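Local coordinates for protein VESB protease (Vibrio cholerae, PDB 4LK4) that is a secreted trypsin-like serine protease of peptidase family S1, probably cleaving proteins as an endopeptidase, with an Ig-like domain following the protease domain, at residues R49-A54 with V107-T112; A64-I69 with I84-I89. The protein carries 1 engineered substitution. All coordinates share one frame; numbering follows the deposited sequence.

Contact 1 (R49-A54 with V107-T112); sequences RYVLTA and VELAQT
Val51 and Val107 form an antiparallel hydrogen-bonded pair, Val51 N to Val107 O and Val107 N to Val51 O both 2.9 Å. Two residues along, Arg49 O takes the N-H of Leu109 at 2.7 Å. Arg49 adds a side-chain bond where the partner strand turns its corner: NH1 donates to Leu109 O at 2.9 Å, and the acceptor lies almost in the guanidinium plane, beside NH1. The bend at chi3 (84°) turns the guanidinium so that this carbonyl oxygen meets it edge-on, while CG2 of Thr112 sits over one face. Tyr50 and Glu108, the non-hydrogen-bonded pair, run side by side on one face of the sheet, their ring and carboxylate planes 84° apart. A water bridges Tyr50 OH (2.6 Å) and Glu108 OE1, to which it donates. Gln87 and Tyr90 bind the carboxylate from within the barrel; Gln247 N on the phenol and Ser249 on the carboxylate link this face to the start of strand 248-258 in the mixed sheet. On the other face Val51 CB meets Val107 CB at 4.0 Å, and Val51 CG2 lies against both methyls of Leu109. Strands 50-53 and 105-109 are adjacent in the closed six-stranded antiparallel barrel, one of the two barrels of the chymotrypsin fold.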
loop_
_atom_site.group_PDB
_atom_site.type_symbol
_atom_site.label_atom_id
_atom_site.label_comp_id
_atom_site.label_asym_id
_atom_site.label_seq_id
_atom_site.Cartn_x
_atom_site.Cartn_y
_atom_site.Cartn_z
ATOM N N ARG A 49 -10.989 0.335 -8.060
ATOM C CA ARG A 49 -10.303 1.589 -7.824
ATOM C C ARG A 49 -9.053 1.423 -6.950
ATOM O O ARG A 49 -8.633 2.370 -6.307
ATOM C CB ARG A 49 -11.280 2.622 -7.227
ATOM C CG ARG A 49 -11.894 2.249 -5.873
ATOM C CD ARG A 49 -12.577 3.421 -5.198
ATOM N NE ARG A 49 -13.952 3.589 -5.678
ATOM C CZ ARG A 49 -14.436 4.656 -6.319
ATOM N NH1 ARG A 49 -13.678 5.713 -6.590
ATOM N NH2 ARG A 49 -15.701 4.654 -6.706
ATOM N N TYR A 50 -8.412 0.253 -6.982
ATOM C CA TYR A 50 -7.300 0.013 -6.077
ATOM C C TYR A 50 -5.990 -0.327 -6.747
ATOM O O TYR A 50 -5.928 -1.120 -7.685
ATOM C CB TYR A 50 -7.649 -1.098 -5.119
ATOM C CG TYR A 50 -8.885 -0.818 -4.308
ATOM C CD1 TYR A 50 -8.844 0.089 -3.263
ATOM C CD2 TYR A 50 -10.098 -1.467 -4.582
ATOM C CE1 TYR A 50 -9.972 0.358 -2.504
ATOM C CE2 TYR A 50 -11.242 -1.208 -3.816
ATOM C CZ TYR A 50 -11.164 -0.294 -2.779
ATOM O OH TYR A 50 -12.255 -0.003 -2.009
ATOM N N VAL A 51 -4.936 0.272 -6.204
ATOM C CA VAL A 51 -3.573 0.069 -6.631
ATOM C C VAL A 51 -2.726 -0.390 -5.444
ATOM O O VAL A 51 -2.875 0.111 -4.331
ATOM C CB VAL A 51 -3.026 1.397 -7.124
ATOM C CG1 VAL A 51 -1.526 1.333 -7.305
ATOM C CG2 VAL A 51 -3.727 1.791 -8.411
ATOM N N LEU A 52 -1.838 -1.340 -5.691
ATOM C CA LEU A 52 -0.952 -1.899 -4.676
ATOM C C LEU A 52 0.415 -1.304 -4.887
ATOM O O LEU A 52 0.891 -1.202 -6.037
ATOM C CB LEU A 52 -0.846 -3.403 -4.860
ATOM C CG LEU A 52 0.101 -4.151 -3.929
ATOM C CD1 LEU A 52 -0.254 -3.930 -2.468
ATOM C CD2 LEU A 52 0.115 -5.644 -4.256
ATOM N N THR A 53 1.045 -0.885 -3.801
ATOM C CA THR A 53 2.335 -0.219 -3.887
ATOM C C THR A 53 3.044 -0.318 -2.550
ATOM O O THR A 53 2.600 -1.051 -1.685
ATOM C CB THR A 53 2.160 1.244 -4.333
ATOM O OG1 THR A 53 3.434 1.764 -4.722
ATOM C CG2 THR A 53 1.644 2.094 -3.229
ATOM N N ALA A 54 4.135 0.411 -2.381
ATOM C CA ALA A 54 4.967 0.345 -1.190
ATOM C C ALA A 54 4.563 1.481 -0.255
ATOM O O ALA A 54 4.220 2.557 -0.723
ATOM C CB ALA A 54 6.428 0.474 -1.589
ATOM N N VAL A 107 -3.528 2.394 -2.741
ATOM C CA VAL A 107 -4.036 3.665 -3.203
ATOM C C VAL A 107 -5.450 3.421 -3.701
ATOM O O VAL A 107 -5.658 2.617 -4.597
ATOM C CB VAL A 107 -3.161 4.262 -4.314
ATOM C CG1 VAL A 107 -3.655 5.651 -4.695
ATOM C CG2 VAL A 107 -1.706 4.320 -3.856
ATOM N N GLU A 108 -6.419 4.082 -3.064
ATOM C CA GLU A 108 -7.792 4.077 -3.490
ATOM C C GLU A 108 -7.926 5.245 -4.449
ATOM O O GLU A 108 -7.508 6.347 -4.129
ATOM C CB GLU A 108 -8.653 4.285 -2.269
ATOM C CG GLU A 108 -10.146 4.255 -2.524
ATOM C CD GLU A 108 -10.951 4.684 -1.320
ATOM O OE1 GLU A 108 -10.980 3.908 -0.333
ATOM O OE2 GLU A 108 -11.555 5.793 -1.376
ATOM N N LEU A 109 -8.480 4.997 -5.626
ATOM C CA LEU A 109 -8.521 5.969 -6.710
ATOM C C LEU A 109 -9.840 6.700 -6.744
ATOM O O LEU A 109 -10.839 6.155 -6.332
ATOM C CB LEU A 109 -8.382 5.228 -8.025
ATOM C CG LEU A 109 -7.080 4.462 -8.189
ATOM C CD1 LEU A 109 -6.941 4.004 -9.633
ATOM C CD2 LEU A 109 -5.893 5.335 -7.813
ATOM N N ALA A 110 -9.863 7.912 -7.278
ATOM C CA ALA A 110 -11.116 8.696 -7.361
ATOM C C ALA A 110 -12.158 8.111 -8.318
ATOM O O ALA A 110 -13.303 8.535 -8.331
ATOM C CB ALA A 110 -10.826 10.145 -7.739
ATOM N N GLN A 111 -11.774 7.148 -9.130
ATOM C CA GLN A 111 -12.754 6.422 -9.925
ATOM C C GLN A 111 -12.182 5.065 -10.280
ATOM O O GLN A 111 -10.985 4.855 -10.184
ATOM C CB GLN A 111 -13.125 7.220 -11.181
ATOM C CG GLN A 111 -11.941 7.949 -11.781
ATOM C CD GLN A 111 -12.261 8.742 -13.037
ATOM O OE1 GLN A 111 -13.151 8.391 -13.819
ATOM N NE2 GLN A 111 -11.495 9.810 -13.251
ATOM N N THR A 112 -13.060 4.151 -10.662
ATOM C CA THR A 112 -12.677 2.806 -10.998
ATOM C C THR A 112 -12.048 2.800 -12.379
ATOM O O THR A 112 -12.311 3.673 -13.188
ATOM C CB THR A 112 -13.912 1.881 -11.016
ATOM O OG1 THR A 112 -14.852 2.332 -12.004
ATOM C CG2 THR A 112 -14.599 1.845 -9.643
HETATM O O HOH W 1 -11.749 1.236 0.253
#

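Contact 2 (A64-I69 with I84-I89); sequences ASVDVI and IAAQKI
Val68 and Ile84 pair twice through their backbones within the β-hairpin of strands 66-70 and 82-91, part of a trypsin-fold barrel. Val68 N donates to Ile84 O at 2.8 Å, and Ile84 N returns a bond of the same length to Val68 O. Towards the start of the first strand, Ala86 N reaches Val66 O at 2.9 Å, a carbonyl that also receives NH2 of Arg31. The strand directions stand 130° apart, well off antiparallel, and Gln87 and Lys88 together face Glu108 in a classic β-bulge. Apolar contacts are few: Val66 CG1 touches the methyl of Ala86 at 3.9 Å, and Val68 CG2 lies near CB of Ile84. Val68 and Ile84 also both pack on Leu109 of strand 105-109. Asp67 and Ala85 make the non-hydrogen-bonded pair, on the other face from Val68 and Ile84. With CG beside its own backbone N (chi1 -68°), the carboxylate leans across to the alanine. OD2 forms a salt bridge with Arg83, the residue before Ile84, consistent with a charged carboxylate. The other oxygen, OD1, rests 3.4 Å from Ala85 CA and 3.7 Å from its CB.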
loop_
_atom_site.group_PDB
_atom_site.type_symbol
_atom_site.label_atom_id
_atom_site.label_comp_id
_atom_site.label_asym_id
_atom_site.label_seq_id
_atom_site.Cartn_x
_atom_site.Cartn_y
_atom_site.Cartn_z
ATOM N N ALA A 64 -3.943 13.776 -2.052
ATOM C CA ALA A 64 -4.300 14.902 -2.952
ATOM C C ALA A 64 -3.156 15.393 -3.833
ATOM O O ALA A 64 -3.385 16.169 -4.753
ATOM C CB ALA A 64 -4.879 16.084 -2.167
ATOM N N SER A 65 -1.936 14.963 -3.548
ATOM C CA SER A 65 -0.810 15.314 -4.382
ATOM C C SER A 65 -0.410 14.151 -5.323
ATOM O O SER A 65 0.679 14.180 -5.948
ATOM C CB SER A 65 0.361 15.706 -3.493
ATOM O OG SER A 65 0.851 14.530 -2.842
ATOM N N VAL A 66 -1.271 13.140 -5.450
ATOM C CA VAL A 66 -0.885 11.927 -6.198
ATOM C C VAL A 66 -1.897 11.486 -7.238
ATOM O O VAL A 66 -3.087 11.388 -6.945
ATOM C CB VAL A 66 -0.609 10.758 -5.245
ATOM C CG1 VAL A 66 -0.543 9.421 -5.994
ATOM C CG2 VAL A 66 0.688 11.026 -4.491
ATOM N N ASP A 67 -1.393 11.231 -8.449
ATOM C CA ASP A 67 -2.128 10.543 -9.502
ATOM C C ASP A 67 -1.483 9.196 -9.740
ATOM O O ASP A 67 -0.329 8.976 -9.379
ATOM C CB ASP A 67 -2.064 11.302 -10.822
ATOM C CG ASP A 67 -2.808 12.616 -10.794
ATOM O OD1 ASP A 67 -3.769 12.731 -9.996
ATOM O OD2 ASP A 67 -2.423 13.541 -11.579
ATOM N N VAL A 68 -2.230 8.304 -10.384
ATOM C CA VAL A 68 -1.681 7.070 -10.884
ATOM C C VAL A 68 -1.975 6.985 -12.368
ATOM O O VAL A 68 -2.938 7.585 -12.863
ATOM C CB VAL A 68 -2.263 5.830 -10.178
ATOM C CG1 VAL A 68 -2.313 6.056 -8.688
ATOM C CG2 VAL A 68 -3.648 5.472 -10.721
ATOM N N ILE A 69 -1.130 6.239 -13.060
ATOM C CA ILE A 69 -1.309 5.964 -14.502
ATOM C C ILE A 69 -1.244 4.472 -14.692
ATOM O O ILE A 69 -0.175 3.889 -14.579
ATOM C CB ILE A 69 -0.241 6.586 -15.392
ATOM C CG1 ILE A 69 -0.187 8.090 -15.185
ATOM C CG2 ILE A 69 -0.563 6.287 -16.866
ATOM C CD1 ILE A 69 1.027 8.749 -15.818
ATOM N N ILE A 84 -5.423 8.700 -13.329
ATOM C CA ILE A 84 -6.526 8.854 -12.382
ATOM C C ILE A 84 -6.025 9.419 -11.037
ATOM O O ILE A 84 -4.979 9.026 -10.531
ATOM C CB ILE A 84 -7.177 7.492 -12.113
ATOM C CG1 ILE A 84 -7.572 6.832 -13.425
ATOM C CG2 ILE A 84 -8.413 7.629 -11.231
ATOM C CD1 ILE A 84 -8.317 5.534 -13.212
ATOM N N ALA A 85 -6.799 10.293 -10.423
ATOM C CA ALA A 85 -6.397 10.843 -9.122
ATOM C C ALA A 85 -6.528 9.842 -7.977
ATOM O O ALA A 85 -7.442 9.015 -7.946
ATOM C CB ALA A 85 -7.206 12.092 -8.790
ATOM N N ALA A 86 -5.607 9.939 -7.033
ATOM C CA ALA A 86 -5.721 9.209 -5.800
ATOM C C ALA A 86 -6.732 9.947 -4.924
ATOM O O ALA A 86 -6.805 11.188 -4.961
ATOM C CB ALA A 86 -4.375 9.139 -5.125
ATOM N N GLN A 87 -7.545 9.216 -4.174
ATOM C CA GLN A 87 -8.375 9.887 -3.190
ATOM C C GLN A 87 -8.090 9.429 -1.769
ATOM O O GLN A 87 -8.200 10.244 -0.854
ATOM C CB GLN A 87 -9.869 9.818 -3.532
ATOM C CG GLN A 87 -10.606 8.582 -3.068
ATOM C CD GLN A 87 -12.096 8.640 -3.395
ATOM O OE1 GLN A 87 -12.593 9.646 -3.922
ATOM N NE2 GLN A 87 -12.814 7.551 -3.086
ATOM N N LYS A 88 -7.713 8.168 -1.563
ATOM C CA LYS A 88 -7.238 7.736 -0.245
ATOM C C LYS A 88 -6.012 6.834 -0.318
ATOM O O LYS A 88 -5.805 6.096 -1.275
ATOM C CB LYS A 88 -8.371 7.024 0.521
ATOM C CG LYS A 88 -9.547 7.915 0.923
ATOM C CD LYS A 88 -9.288 8.619 2.249
ATOM C CE LYS A 88 -10.138 9.886 2.489
ATOM N NZ LYS A 88 -11.518 9.856 1.938
ATOM N N ILE A 89 -5.215 6.885 0.728
ATOM C CA ILE A 89 -4.087 6.018 0.909
ATOM C C ILE A 89 -4.246 5.233 2.228
ATOM O O ILE A 89 -4.576 5.804 3.258
ATOM C CB ILE A 89 -2.782 6.826 0.848
ATOM C CG1 ILE A 89 -2.556 7.276 -0.609
ATOM C CG2 ILE A 89 -1.584 5.964 1.253
ATOM C CD1 ILE A 89 -1.362 8.187 -0.841
#

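In the fold
After the short strand 15-16 of the other sheet, the chain lays down strands 25-30 and 39-46, then 50-53, which supplies the first half of contact 1. It goes on to strand 66-70 and returns along 82-91; contact 2 closes this short hairpin, with 14 residues between its segments. Strand 105-109 follows, and its pairing with 50-53 in contact 1 closes a longer loop of 52 residues that encloses contact 2 entirely. Neighbouring strands 82-91 and 105-109 join the two contacts: Ala110 N lies 2.7 Å from Ala85 O, a probable hydrogen bond, and Val107 packs on Ala86. The barrel is closed by strand 66-70 also pairing back to 25-30.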